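PDB 6DY3: N-acylethanolamine-hydrolyzing acid amidase subunit beta from Caenorhabditis elegans, which probably degrades bioactive fatty acid amides such as N-palmitoylethanolamine to ethanolamine and free fatty acids, as one half of a heterodimer made by autocatalytic cleavage. Local coordinates for residues C1-V5 with V66-A70; Q12-R17 with F211-P217; L118-I124 with V136-W142; Q156-V160 with L182-R187. One frame throughout, in Å; residues are numbered along the deposited sequence.

Interaction 1: C1-V5 with V66-A70; sequences CTSIV and VSLNA
S3 and N69 meet through their polar ends: S3 OG donates to N69 OD1 over 2.8 Å, reaching the amide oxygen at a C=O...donor angle of 117° and somewhat tilted out of the carbonyl plane. The same hydroxyl has a second neighbour: S67 OG stands 2.7 Å from S3 OG and is hydrogen-bonded to H15 NE2. The torsions explain the meeting. S3 OG stands anti to its own carbonyl carbon (chi1 -70°), whereas S67 OG sits between the backbone N and the carbonyl carbon (chi1 70°), and both CB atoms point into the gap between the strands. No backbone bond crosses that gap; the strand axes stay 7.6 Å apart at their closest, too far for backbone pairing, and short for facing sheets, in keeping with the small residues S3 and S67 between them. Segment 1-5 belongs to one antiparallel sheet and 66-70 to the other of the four-layer alpha-beta-beta-alpha sandwich of the N-terminal nucleophile hydrolases, and C1, first residue of the chain, is by similarity the nucleophile. Its CB rests against the amide of N69, 4.0 Å from CG, while its backbone N is hydrogen-bonded to D20 OD1 and N163 OD1 and the side chain of R17 packs against it. With OD1 given to S3, N69 turns ND2 to the backbone oxygen of T162, so the two ends of the amide have different mates and its flip is defined.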
loop_
_atom_site.group_PDB
_atom_site.type_symbol
_atom_site.label_atom_id
_atom_site.label_comp_id
_atom_site.label_asym_id
_atom_site.label_seq_id
_atom_site.Cartn_x
_atom_site.Cartn_y
_atom_site.Cartn_z
ATOM N N CYS B 1 -1.514 -5.867 -8.163
ATOM C CA CYS B 1 -0.531 -4.906 -7.690
ATOM C C CYS B 1 0.788 -5.080 -8.417
ATOM O O CYS B 1 1.295 -6.191 -8.541
ATOM C CB CYS B 1 -0.310 -5.068 -6.191
ATOM S SG CYS B 1 -1.766 -4.689 -5.234
ATOM N N THR B 2 1.354 -3.965 -8.869
ATOM C CA THR B 2 2.661 -3.942 -9.510
ATOM C C THR B 2 3.449 -2.785 -8.918
ATOM O O THR B 2 3.035 -1.627 -9.032
ATOM C CB THR B 2 2.537 -3.787 -11.033
ATOM O OG1 THR B 2 1.684 -4.812 -11.554
ATOM C CG2 THR B 2 3.902 -3.877 -11.712
ATOM N N SER B 3 4.566 -3.097 -8.276
ATOM C CA SER B 3 5.454 -2.087 -7.721
ATOM C C SER B 3 6.771 -2.137 -8.472
ATOM O O SER B 3 7.359 -3.211 -8.629
ATOM C CB SER B 3 5.686 -2.312 -6.227
ATOM O OG SER B 3 4.511 -2.027 -5.490
ATOM N N ILE B 4 7.244 -0.972 -8.903
ATOM C CA ILE B 4 8.469 -0.854 -9.679
ATOM C C ILE B 4 9.347 0.201 -9.029
ATOM O O ILE B 4 8.853 1.236 -8.573
ATOM C CB ILE B 4 8.188 -0.484 -11.151
ATOM C CG1 ILE B 4 7.188 -1.465 -11.768
ATOM C CG2 ILE B 4 9.496 -0.461 -11.953
ATOM C CD1 ILE B 4 6.733 -1.073 -13.172
ATOM N N VAL B 5 10.648 -0.079 -8.970
ATOM C CA VAL B 5 11.657 0.884 -8.555
ATOM C C VAL B 5 12.778 0.856 -9.582
ATOM O O VAL B 5 13.256 -0.222 -9.950
ATOM C CB VAL B 5 12.194 0.578 -7.146
ATOM C CG1 VAL B 5 13.521 1.310 -6.892
ATOM C CG2 VAL B 5 11.167 0.989 -6.116
ATOM N N VAL B 66 7.587 4.009 -0.043
ATOM C CA VAL B 66 7.323 2.603 0.229
ATOM C C VAL B 66 5.977 2.218 -0.367
ATOM O O VAL B 66 5.048 3.028 -0.431
ATOM C CB VAL B 66 7.360 2.296 1.741
ATOM C CG1 VAL B 66 6.341 3.132 2.474
ATOM C CG2 VAL B 66 7.115 0.821 1.984
ATOM N N SER B 67 5.896 0.972 -0.838
ATOM C CA SER B 67 4.639 0.363 -1.255
ATOM C C SER B 67 4.653 -1.114 -0.877
ATOM O O SER B 67 5.694 -1.775 -0.928
ATOM C CB SER B 67 4.400 0.513 -2.769
ATOM O OG SER B 67 5.290 -0.294 -3.520
ATOM N N LEU B 68 3.485 -1.635 -0.511
ATOM C CA LEU B 68 3.356 -3.020 -0.081
ATOM C C LEU B 68 2.487 -3.793 -1.064
ATOM O O LEU B 68 1.392 -3.346 -1.419
ATOM C CB LEU B 68 2.756 -3.111 1.323
ATOM C CG LEU B 68 2.645 -4.529 1.877
ATOM C CD1 LEU B 68 3.134 -4.586 3.313
ATOM C CD2 LEU B 68 1.210 -5.021 1.772
ATOM N N ASN B 69 2.989 -4.943 -1.508
ATOM C CA ASN B 69 2.233 -5.883 -2.320
ATOM C C ASN B 69 1.892 -7.103 -1.475
ATOM O O ASN B 69 2.762 -7.666 -0.805
ATOM C CB ASN B 69 3.025 -6.316 -3.555
ATOM C CG ASN B 69 3.308 -5.172 -4.506
ATOM O OD1 ASN B 69 3.081 -4.002 -4.179
ATOM N ND2 ASN B 69 3.813 -5.503 -5.694
ATOM N N ALA B 70 0.633 -7.517 -1.519
ATOM C CA ALA B 70 0.264 -8.765 -0.882
ATOM C C ALA B 70 0.950 -9.915 -1.603
ATOM O O ALA B 70 1.229 -9.846 -2.802
ATOM C CB ALA B 70 -1.250 -8.951 -0.899
#

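Interaction 2: Q12-R17 with F211-P217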
loop_
_atom_site.group_PDB
_atom_site.type_symbol
_atom_site.label_atom_id
_atom_site.label_comp_id
_atom_site.label_asym_id
_atom_site.label_seq_id
_atom_site.Cartn_x
_atom_site.Cartn_y
_atom_site.Cartn_z
ATOM N N GLN B 12 18.761 9.323 -10.343
ATOM C CA GLN B 12 17.427 9.553 -9.815
ATOM C C GLN B 12 16.692 8.230 -9.656
ATOM O O GLN B 12 16.775 7.350 -10.518
ATOM C CB GLN B 12 16.648 10.488 -10.740
ATOM C CG GLN B 12 15.343 10.984 -10.150
ATOM C CD GLN B 12 14.600 11.917 -11.079
ATOM O OE1 GLN B 12 14.267 11.551 -12.206
ATOM N NE2 GLN B 12 14.322 13.128 -10.606
ATOM N N ILE B 13 15.980 8.090 -8.541
ATOM C CA ILE B 13 15.271 6.862 -8.193
ATOM C C ILE B 13 13.775 7.133 -8.294
ATOM O O ILE B 13 13.255 8.046 -7.641
ATOM C CB ILE B 13 15.662 6.369 -6.792
ATOM C CG1 ILE B 13 17.171 6.109 -6.752
ATOM C CG2 ILE B 13 14.879 5.108 -6.432
ATOM C CD1 ILE B 13 17.684 5.574 -5.444
ATOM N N ILE B 14 13.083 6.332 -9.107
ATOM C CA ILE B 14 11.659 6.497 -9.373
ATOM C C ILE B 14 10.912 5.280 -8.849
ATOM O O ILE B 14 11.339 4.138 -9.058
ATOM C CB ILE B 14 11.380 6.700 -10.878
ATOM C CG1 ILE B 14 12.103 7.948 -11.392
ATOM C CG2 ILE B 14 9.885 6.817 -11.141
ATOM C CD1 ILE B 14 13.482 7.678 -11.949
ATOM N N HIS B 15 9.783 5.529 -8.189
ATOM C CA HIS B 15 8.964 4.480 -7.591
ATOM C C HIS B 15 7.586 4.529 -8.238
ATOM O O HIS B 15 6.841 5.498 -8.050
ATOM C CB HIS B 15 8.863 4.664 -6.078
ATOM C CG HIS B 15 8.214 3.514 -5.370
ATOM N ND1 HIS B 15 8.389 3.277 -4.025
ATOM C CD2 HIS B 15 7.400 2.531 -5.821
ATOM C CE1 HIS B 15 7.708 2.201 -3.676
ATOM N NE2 HIS B 15 7.100 1.729 -4.749
ATOM N N GLY B 16 7.250 3.487 -8.993
ATOM C CA GLY B 16 5.957 3.375 -9.642
ATOM C C GLY B 16 5.137 2.278 -8.991
ATOM O O GLY B 16 5.675 1.256 -8.564
ATOM N N ARG B 17 3.824 2.481 -8.941
ATOM C CA ARG B 17 2.963 1.551 -8.227
ATOM C C ARG B 17 1.577 1.534 -8.853
ATOM O O ARG B 17 0.932 2.577 -8.973
ATOM C CB ARG B 17 2.868 1.933 -6.744
ATOM C CG ARG B 17 2.477 0.773 -5.840
ATOM C CD ARG B 17 0.986 0.700 -5.612
ATOM N NE ARG B 17 0.574 -0.657 -5.278
ATOM C CZ ARG B 17 0.572 -1.175 -4.058
ATOM N NH1 ARG B 17 0.950 -0.450 -3.021
ATOM N NH2 ARG B 17 0.177 -2.427 -3.883
ATOM N N PHE B 211 -5.759 2.516 -9.156
ATOM C CA PHE B 211 -4.990 3.718 -9.425
ATOM C C PHE B 211 -3.578 3.357 -9.851
ATOM O O PHE B 211 -3.085 2.255 -9.606
ATOM C CB PHE B 211 -4.935 4.662 -8.212
ATOM C CG PHE B 211 -4.220 4.095 -7.009
ATOM C CD1 PHE B 211 -2.838 4.023 -6.968
ATOM C CD2 PHE B 211 -4.935 3.703 -5.893
ATOM C CE1 PHE B 211 -2.192 3.524 -5.863
ATOM C CE2 PHE B 211 -4.288 3.210 -4.778
ATOM C CZ PHE B 211 -2.919 3.123 -4.762
ATOM N N SER B 212 -2.935 4.327 -10.490
ATOM C CA SER B 212 -1.517 4.291 -10.814
ATOM C C SER B 212 -0.876 5.524 -10.194
ATOM O O SER B 212 -1.456 6.612 -10.240
ATOM C CB SER B 212 -1.280 4.288 -12.330
ATOM O OG SER B 212 -1.801 3.134 -12.957
ATOM N N THR B 213 0.315 5.359 -9.616
ATOM C CA THR B 213 0.993 6.456 -8.945
ATOM C C THR B 213 2.489 6.377 -9.204
ATOM O O THR B 213 3.041 5.311 -9.490
ATOM C CB THR B 213 0.714 6.454 -7.430
ATOM O OG1 THR B 213 1.195 7.669 -6.843
ATOM C CG2 THR B 213 1.383 5.278 -6.758
ATOM N N VAL B 214 3.136 7.534 -9.115
ATOM C CA VAL B 214 4.581 7.643 -9.236
ATOM C C VAL B 214 5.084 8.470 -8.064
ATOM O O VAL B 214 4.475 9.481 -7.696
ATOM C CB VAL B 214 5.009 8.281 -10.576
ATOM C CG1 VAL B 214 6.528 8.375 -10.661
ATOM C CG2 VAL B 214 4.449 7.492 -11.761
ATOM N N MET B 215 6.200 8.042 -7.486
ATOM C CA MET B 215 6.814 8.727 -6.359
ATOM C C MET B 215 8.300 8.867 -6.633
ATOM O O MET B 215 8.957 7.896 -7.022
ATOM C CB MET B 215 6.584 7.967 -5.051
ATOM C CG MET B 215 5.144 7.985 -4.571
ATOM S SD MET B 215 4.915 7.026 -3.060
ATOM C CE MET B 215 5.190 5.360 -3.661
ATOM N N VAL B 216 8.816 10.079 -6.462
ATOM C CA VAL B 216 10.248 10.339 -6.556
ATOM C C VAL B 216 10.666 11.016 -5.258
ATOM O O VAL B 216 10.687 12.251 -5.187
ATOM C CB VAL B 216 10.587 11.207 -7.776
ATOM C CG1 VAL B 216 12.090 11.198 -8.020
ATOM C CG2 VAL B 216 9.821 10.736 -9.011
ATOM N N PRO B 217 10.986 10.265 -4.204
ATOM C CA PRO B 217 11.302 10.914 -2.922
ATOM C C PRO B 217 12.507 11.834 -2.983
ATOM O O PRO B 217 12.601 12.757 -2.168
ATOM C CB PRO B 217 11.542 9.725 -1.980
ATOM C CG PRO B 217 11.881 8.587 -2.873
ATOM C CD PRO B 217 11.097 8.798 -4.124
#
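H15 and M215 form a hydrogen-bonded pair between antiparallel strands 13-17 and 211-215, neighbours in the sheet of the N-terminal nucleophile fold that contains strand 2-7, just after C1. H15 N reaches M215 O at 2.8 Å and M215 N returns to H15 O; R17 and T213 repeat this pair of hydrogen bonds two residues on. G16 with V214 is the non-hydrogen-bonded pair between them. Followed outward, H15 first sets CB 3.4 Å from M215 O. CG, anti to the backbone N (chi1 -171°), begins the ring, and there the terminal methyl of M215 takes over: M215 CE is 3.9 Å from H15 CG, 3.8 Å from ND1, 4.0 Å from CE1 and 4.2 Å from CD2. It stands over the ring centre, 11° off the normal, a CH-pi contact made possible by the bend of the methionine at chi3 (-68°). At the tip, ND1 is hydrogen-bonded to S65 OG and NE2 to S67 OG, both on strand 64-70 of the facing sheet, which fixes the rotation of the ring. On the other face of the sheet, I14 lies alongside V214, with I14 CG2 3.7 Å from V214 CG1.

Interaction 3: L118-I124 with V136-W142; sequences LFSPSYI and VISRNRW
I124 and I137 face each other at the apolar centre, their CB atoms 4.0 Å apart on the same face of the sheet, with the side chain of R139 running beside I124. R139 CG meets F119 CD2 at 3.6 Å; the bends at chi2 and chi3 then carry NE and NH2 to F119 CB, and the ring and the guanidinium are steeply inclined to each other, their planes 64° apart. On the other face Y123 brings the edge of its ring to S138 OG, which lies near the ring plane. These strands, 122-127 and 134-139, make a beta hairpin within the second antiparallel sheet of the N-terminal nucleophile fold. I124 and I137 exchange two backbone bonds, and R139 N donates to S122 O, while the return bond from S122 N is weak. Before the strand proper, P121 lays CG against the indole of W142, 3.6 Å from CZ3, and F119 N donates to W142 O over 3.2 Å; a cis peptide precedes that tryptophan. At the polar edge a water accepts from R139 NE at 3.1 Å and donates to F119 O and N140 O, each 2.9 Å away, joining both segments. Beyond it R139 NH1 is hydrogen-bonded to the backbone oxygens of F113 and R115. A leucine in place of R139 would probably leave those two oxygens and the water without their donor, and F119 CB without the NE and NH2 groups that lie against it. S122 OG turns back to S120 O at 3.0 Å, and Y99 of the alpha-subunit packs on both serines.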
loop_
_atom_site.group_PDB
_atom_site.type_symbol
_atom_site.label_atom_id
_atom_site.label_comp_id
_atom_site.label_asym_id
_atom_site.label_seq_id
_atom_site.Cartn_x
_atom_site.Cartn_y
_atom_site.Cartn_z
ATOM N N LEU B 118 6.977 -11.863 13.431
ATOM C CA LEU B 118 5.775 -12.243 12.699
ATOM C C LEU B 118 5.301 -11.085 11.833
ATOM O O LEU B 118 5.061 -9.978 12.324
ATOM C CB LEU B 118 4.669 -12.677 13.665
ATOM C CG LEU B 118 4.734 -14.110 14.201
ATOM C CD1 LEU B 118 3.614 -14.333 15.194
ATOM C CD2 LEU B 118 4.663 -15.149 13.086
ATOM N N PHE B 119 5.175 -11.342 10.535
ATOM C CA PHE B 119 4.665 -10.343 9.613
ATOM C C PHE B 119 3.984 -11.056 8.459
ATOM O O PHE B 119 4.464 -12.091 7.988
ATOM C CB PHE B 119 5.776 -9.429 9.099
ATOM C CG PHE B 119 5.274 -8.140 8.538
ATOM C CD1 PHE B 119 5.012 -7.066 9.374
ATOM C CD2 PHE B 119 5.051 -8.001 7.177
ATOM C CE1 PHE B 119 4.540 -5.872 8.859
ATOM C CE2 PHE B 119 4.576 -6.809 6.648
ATOM C CZ PHE B 119 4.320 -5.743 7.486
ATOM N N SER B 120 2.859 -10.509 8.025
ATOM C CA SER B 120 2.087 -11.145 6.975
ATOM C C SER B 120 2.939 -11.247 5.711
ATOM O O SER B 120 3.631 -10.279 5.357
ATOM C CB SER B 120 0.816 -10.345 6.702
ATOM O OG SER B 120 -0.061 -11.048 5.839
ATOM N N PRO B 121 2.946 -12.391 5.024
ATOM C CA PRO B 121 3.756 -12.502 3.805
ATOM C C PRO B 121 3.370 -11.425 2.803
ATOM O O PRO B 121 2.190 -11.162 2.564
ATOM C CB PRO B 121 3.437 -13.910 3.292
ATOM C CG PRO B 121 3.011 -14.659 4.495
ATOM C CD PRO B 121 2.286 -13.665 5.351
ATOM N N SER B 122 4.380 -10.787 2.229
ATOM C CA SER B 122 4.152 -9.636 1.370
ATOM C C SER B 122 5.484 -9.248 0.743
ATOM O O SER B 122 6.538 -9.792 1.083
ATOM C CB SER B 122 3.551 -8.471 2.159
ATOM O OG SER B 122 4.354 -8.171 3.285
ATOM N N TYR B 123 5.418 -8.300 -0.184
ATOM C CA TYR B 123 6.597 -7.662 -0.747
ATOM C C TYR B 123 6.551 -6.191 -0.377
ATOM O O TYR B 123 5.591 -5.494 -0.718
ATOM C CB TYR B 123 6.647 -7.814 -2.263
ATOM C CG TYR B 123 6.821 -9.232 -2.754
ATOM C CD1 TYR B 123 8.028 -9.902 -2.587
ATOM C CD2 TYR B 123 5.791 -9.889 -3.418
ATOM C CE1 TYR B 123 8.195 -11.192 -3.051
ATOM C CE2 TYR B 123 5.953 -11.177 -3.887
ATOM C CZ TYR B 123 7.155 -11.822 -3.700
ATOM O OH TYR B 123 7.314 -13.105 -4.168
ATOM N N ILE B 124 7.593 -5.722 0.301
ATOM C CA ILE B 124 7.737 -4.316 0.655
ATOM C C ILE B 124 8.800 -3.729 -0.262
ATOM O O ILE B 124 9.961 -4.159 -0.237
ATOM C CB ILE B 124 8.108 -4.137 2.136
ATOM C CG1 ILE B 124 7.024 -4.756 3.022
ATOM C CG2 ILE B 124 8.288 -2.661 2.457
ATOM C CD1 ILE B 124 7.348 -4.769 4.496
ATOM N N VAL B 136 13.572 -4.660 -2.876
ATOM C CA VAL B 136 12.369 -5.446 -2.641
ATOM C C VAL B 136 12.616 -6.270 -1.391
ATOM O O VAL B 136 13.590 -7.028 -1.325
ATOM C CB VAL B 136 12.030 -6.347 -3.840
ATOM C CG1 VAL B 136 10.917 -7.317 -3.483
ATOM C CG2 VAL B 136 11.620 -5.506 -5.034
ATOM N N ILE B 137 11.763 -6.096 -0.386
ATOM C CA ILE B 137 11.839 -6.867 0.850
ATOM C C ILE B 137 10.778 -7.955 0.789
ATOM O O ILE B 137 9.580 -7.665 0.682
ATOM C CB ILE B 137 11.649 -5.975 2.085
ATOM C CG1 ILE B 137 12.738 -4.899 2.127
ATOM C CG2 ILE B 137 11.642 -6.823 3.362
ATOM C CD1 ILE B 137 12.539 -3.853 3.204
ATOM N N SER B 138 11.212 -9.206 0.864
ATOM C CA SER B 138 10.311 -10.349 0.808
ATOM C C SER B 138 10.037 -10.815 2.230
ATOM O O SER B 138 10.913 -11.395 2.879
ATOM C CB SER B 138 10.914 -11.476 -0.024
ATOM O OG SER B 138 11.222 -11.013 -1.324
ATOM N N ARG B 139 8.826 -10.554 2.714
ATOM C CA ARG B 139 8.386 -11.088 3.997
ATOM C C ARG B 139 7.918 -12.516 3.762
ATOM O O ARG B 139 6.918 -12.747 3.071
ATOM C CB ARG B 139 7.274 -10.228 4.591
ATOM C CG ARG B 139 7.686 -8.789 4.871
ATOM C CD ARG B 139 8.881 -8.709 5.816
ATOM N NE ARG B 139 8.730 -9.572 6.984
ATOM C CZ ARG B 139 9.487 -9.500 8.072
ATOM N NH1 ARG B 139 10.452 -8.599 8.157
ATOM N NH2 ARG B 139 9.272 -10.328 9.078
ATOM N N ASN B 140 8.634 -13.475 4.337
ATOM C CA ASN B 140 8.371 -14.885 4.100
ATOM C C ASN B 140 7.497 -15.450 5.208
ATOM O O ASN B 140 7.251 -14.813 6.233
ATOM C CB ASN B 140 9.684 -15.670 4.006
ATOM C CG ASN B 140 10.590 -15.165 2.904
ATOM O OD1 ASN B 140 10.140 -14.899 1.791
ATOM N ND2 ASN B 140 11.874 -15.020 3.212
ATOM N N ARG B 141 7.022 -16.669 4.980
ATOM C CA ARG B 141 6.274 -17.402 5.984
ATOM C C ARG B 141 7.239 -17.845 7.098
ATOM O O ARG B 141 8.122 -18.671 6.835
ATOM C CB ARG B 141 5.588 -18.614 5.369
ATOM C CG ARG B 141 4.459 -18.257 4.425
ATOM C CD ARG B 141 3.905 -19.494 3.752
ATOM N NE ARG B 141 2.667 -19.224 3.026
ATOM C CZ ARG B 141 2.045 -20.110 2.250
ATOM N NH1 ARG B 141 2.552 -21.329 2.092
ATOM N NH2 ARG B 141 0.915 -19.779 1.631
ATOM N N TRP B 142 7.107 -17.329 8.327
ATOM C CA TRP B 142 6.121 -16.313 8.733
ATOM C C TRP B 142 6.789 -15.197 9.514
ATOM O O TRP B 142 6.111 -14.316 10.039
ATOM C CB TRP B 142 5.018 -16.951 9.578
ATOM C CG TRP B 142 4.231 -18.000 8.846
ATOM C CD1 TRP B 142 4.460 -19.343 8.846
ATOM C CD2 TRP B 142 3.083 -17.789 8.015
ATOM N NE1 TRP B 142 3.531 -19.981 8.062
ATOM C CE2 TRP B 142 2.675 -19.050 7.538
ATOM C CE3 TRP B 142 2.363 -16.657 7.626
ATOM C CZ2 TRP B 142 1.577 -19.212 6.697
ATOM C CZ3 TRP B 142 1.276 -16.819 6.788
ATOM C CH2 TRP B 142 0.893 -18.087 6.332
HETATM O O HOH W 1 7.330 -12.270 7.578
#

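Interaction 4: Q156-V160 with L182-R187; sequences QWFLV and LKELGR
R187 stretches across one face of the W157 indole while F158 turns its CD2 edge onto the opposite face, which makes the indole a flat wedge between the two. On the arginine side R187 CA stands 3.5 Å from the centre of the six-membered ring and 4° off its normal, a CH-pi contact, and R187 CB follows at 3.5 Å from W157 CD2. The extended chain then slides back past W157 CB, and its guanidinium, nearly parallel to the indole, ends on the backbone, with NH2 hydrogen-bonded to N8 O. The wedge points at the end of helix 173-185, where L182 O, already accepting from G186 N, lies at the indole edge 3.2 Å from W157 CH2. Here the helix layer of the N-terminal nucleophile fold covers strand 158-161, the outermost, within this chain, of the sheet containing strand 2-7. With an alanine in place of W157, a gap is likely to open between F158 and R187, leaving the arginine's aliphatic part without the ring it lies on. The CD1 branch of L182 fills the hollow between F158 and V160, 3.5 Å from F158 CD1, over the ring face, and 3.6 Å from V160 CG2. K183 CG comes to 4.1 Å from F158 CZ.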
loop_
_atom_site.group_PDB
_atom_site.type_symbol
_atom_site.label_atom_id
_atom_site.label_comp_id
_atom_site.label_asym_id
_atom_site.label_seq_id
_atom_site.Cartn_x
_atom_site.Cartn_y
_atom_site.Cartn_z
ATOM N N GLN B 156 21.688 -3.777 -13.147
ATOM C CA GLN B 156 20.424 -4.100 -12.488
ATOM C C GLN B 156 19.852 -2.793 -11.942
ATOM O O GLN B 156 19.925 -2.506 -10.747
ATOM C CB GLN B 156 20.633 -5.136 -11.393
ATOM C CG GLN B 156 21.223 -6.448 -11.897
ATOM C CD GLN B 156 21.468 -7.456 -10.781
ATOM O OE1 GLN B 156 21.530 -7.100 -9.605
ATOM N NE2 GLN B 156 21.601 -8.724 -11.151
ATOM N N TRP B 157 19.269 -2.000 -12.839
ATOM C CA TRP B 157 18.832 -0.650 -12.514
ATOM C C TRP B 157 17.351 -0.554 -12.179
ATOM O O TRP B 157 16.883 0.541 -11.857
ATOM C CB TRP B 157 19.155 0.309 -13.668
ATOM C CG TRP B 157 18.571 -0.083 -15.000
ATOM C CD1 TRP B 157 19.077 -0.994 -15.880
ATOM C CD2 TRP B 157 17.379 0.439 -15.605
ATOM N NE1 TRP B 157 18.276 -1.075 -16.993
ATOM C CE2 TRP B 157 17.226 -0.206 -16.851
ATOM C CE3 TRP B 157 16.428 1.388 -15.214
ATOM C CZ2 TRP B 157 16.157 0.064 -17.708
ATOM C CZ3 TRP B 157 15.365 1.656 -16.067
ATOM C CH2 TRP B 157 15.241 0.996 -17.300
ATOM N N PHE B 158 16.599 -1.656 -12.254
ATOM C CA PHE B 158 15.187 -1.641 -11.889
ATOM C C PHE B 158 14.812 -2.913 -11.136
ATOM O O PHE B 158 15.480 -3.945 -11.228
ATOM C CB PHE B 158 14.275 -1.470 -13.123
ATOM C CG PHE B 158 14.400 -2.570 -14.140
ATOM C CD1 PHE B 158 13.705 -3.755 -13.993
ATOM C CD2 PHE B 158 15.193 -2.406 -15.254
ATOM C CE1 PHE B 158 13.819 -4.762 -14.929
ATOM C CE2 PHE B 158 15.309 -3.411 -16.196
ATOM C CZ PHE B 158 14.620 -4.589 -16.031
ATOM N N LEU B 159 13.723 -2.811 -10.376
ATOM C CA LEU B 159 13.139 -3.928 -9.647
ATOM C C LEU B 159 11.636 -3.926 -9.883
ATOM O O LEU B 159 11.000 -2.868 -9.834
ATOM C CB LEU B 159 13.423 -3.837 -8.147
ATOM C CG LEU B 159 14.873 -4.021 -7.710
ATOM C CD1 LEU B 159 15.063 -3.522 -6.294
ATOM C CD2 LEU B 159 15.277 -5.472 -7.822
ATOM N N VAL B 160 11.077 -5.105 -10.156
ATOM C CA VAL B 160 9.650 -5.265 -10.417
ATOM C C VAL B 160 9.124 -6.427 -9.586
ATOM O O VAL B 160 9.720 -7.510 -9.574
ATOM C CB VAL B 160 9.360 -5.507 -11.911
ATOM C CG1 VAL B 160 7.854 -5.648 -12.146
ATOM C CG2 VAL B 160 9.931 -4.382 -12.749
ATOM N N LEU B 182 10.534 -1.709 -19.414
ATOM C CA LEU B 182 11.674 -1.012 -18.828
ATOM C C LEU B 182 12.928 -1.199 -19.674
ATOM O O LEU B 182 13.721 -0.265 -19.844
ATOM C CB LEU B 182 11.913 -1.504 -17.402
ATOM C CG LEU B 182 10.902 -1.023 -16.362
ATOM C CD1 LEU B 182 10.899 -1.955 -15.170
ATOM C CD2 LEU B 182 11.215 0.402 -15.922
ATOM N N LYS B 183 13.121 -2.400 -20.218
ATOM C CA LYS B 183 14.280 -2.643 -21.068
ATOM C C LYS B 183 14.180 -1.863 -22.372
ATOM O O LYS B 183 15.188 -1.350 -22.868
ATOM C CB LYS B 183 14.422 -4.139 -21.335
ATOM C CG LYS B 183 14.848 -4.936 -20.113
ATOM C CD LYS B 183 14.897 -6.427 -20.417
ATOM C CE LYS B 183 15.375 -7.226 -19.213
ATOM N NZ LYS B 183 15.388 -8.688 -19.490
ATOM N N GLU B 184 12.975 -1.759 -22.940
ATOM C CA GLU B 184 12.794 -0.995 -24.171
ATOM C C GLU B 184 13.149 0.470 -23.954
ATOM O O GLU B 184 13.884 1.068 -24.747
ATOM C CB GLU B 184 11.350 -1.114 -24.663
ATOM C CG GLU B 184 10.944 -2.494 -25.154
ATOM C CD GLU B 184 9.489 -2.539 -25.604
ATOM O OE1 GLU B 184 8.895 -1.458 -25.826
ATOM O OE2 GLU B 184 8.939 -3.657 -25.734
ATOM N N LEU B 185 12.614 1.072 -22.888
ATOM C CA LEU B 185 12.880 2.481 -22.625
ATOM C C LEU B 185 14.337 2.711 -22.261
ATOM O O LEU B 185 14.898 3.766 -22.582
ATOM C CB LEU B 185 11.956 2.991 -21.517
ATOM C CG LEU B 185 10.461 2.855 -21.828
ATOM C CD1 LEU B 185 9.610 3.326 -20.662
ATOM C CD2 LEU B 185 10.090 3.619 -23.098
ATOM N N GLY B 186 14.965 1.742 -21.610
ATOM C CA GLY B 186 16.367 1.832 -21.271
ATOM C C GLY B 186 16.622 2.688 -20.043
ATOM O O GLY B 186 15.838 3.561 -19.673
ATOM N N ARG B 187 17.777 2.444 -19.423
ATOM C CA ARG B 187 18.106 3.135 -18.184
ATOM C C ARG B 187 18.289 4.629 -18.417
ATOM O O ARG B 187 17.793 5.448 -17.634
ATOM C CB ARG B 187 19.374 2.541 -17.571
ATOM C CG ARG B 187 19.745 3.194 -16.248
ATOM C CD ARG B 187 21.060 2.705 -15.688
ATOM N NE ARG B 187 21.379 3.414 -14.454
ATOM C CZ ARG B 187 22.512 3.276 -13.776
ATOM N NH1 ARG B 187 23.459 2.449 -14.208
ATOM N NH2 ARG B 187 22.700 3.972 -12.662
#

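How the interactions relate
Interaction 1 is the hub, its centre about 3 Å from that of the chain, and the only one of the four that spans the two sheets. Interaction 2 lies in the sheet of strand 2-7, its centre about 10 Å away, while interaction 4 packs a helix on that sheet's outermost strand at about 16 Å; interaction 3 belongs to the facing sheet, about 12 Å off. Backbone bonds link the parts, I4 N to G16 O, V5 O to L159 N, and N69 N to Y123 O. Along the chain interactions 1, 3 and 4 follow in series, whereas interaction 2 crosses interaction 1 and encloses 3 and 4. The side chain of R17 lies about 3 Å from that of C1, the probable nucleophile.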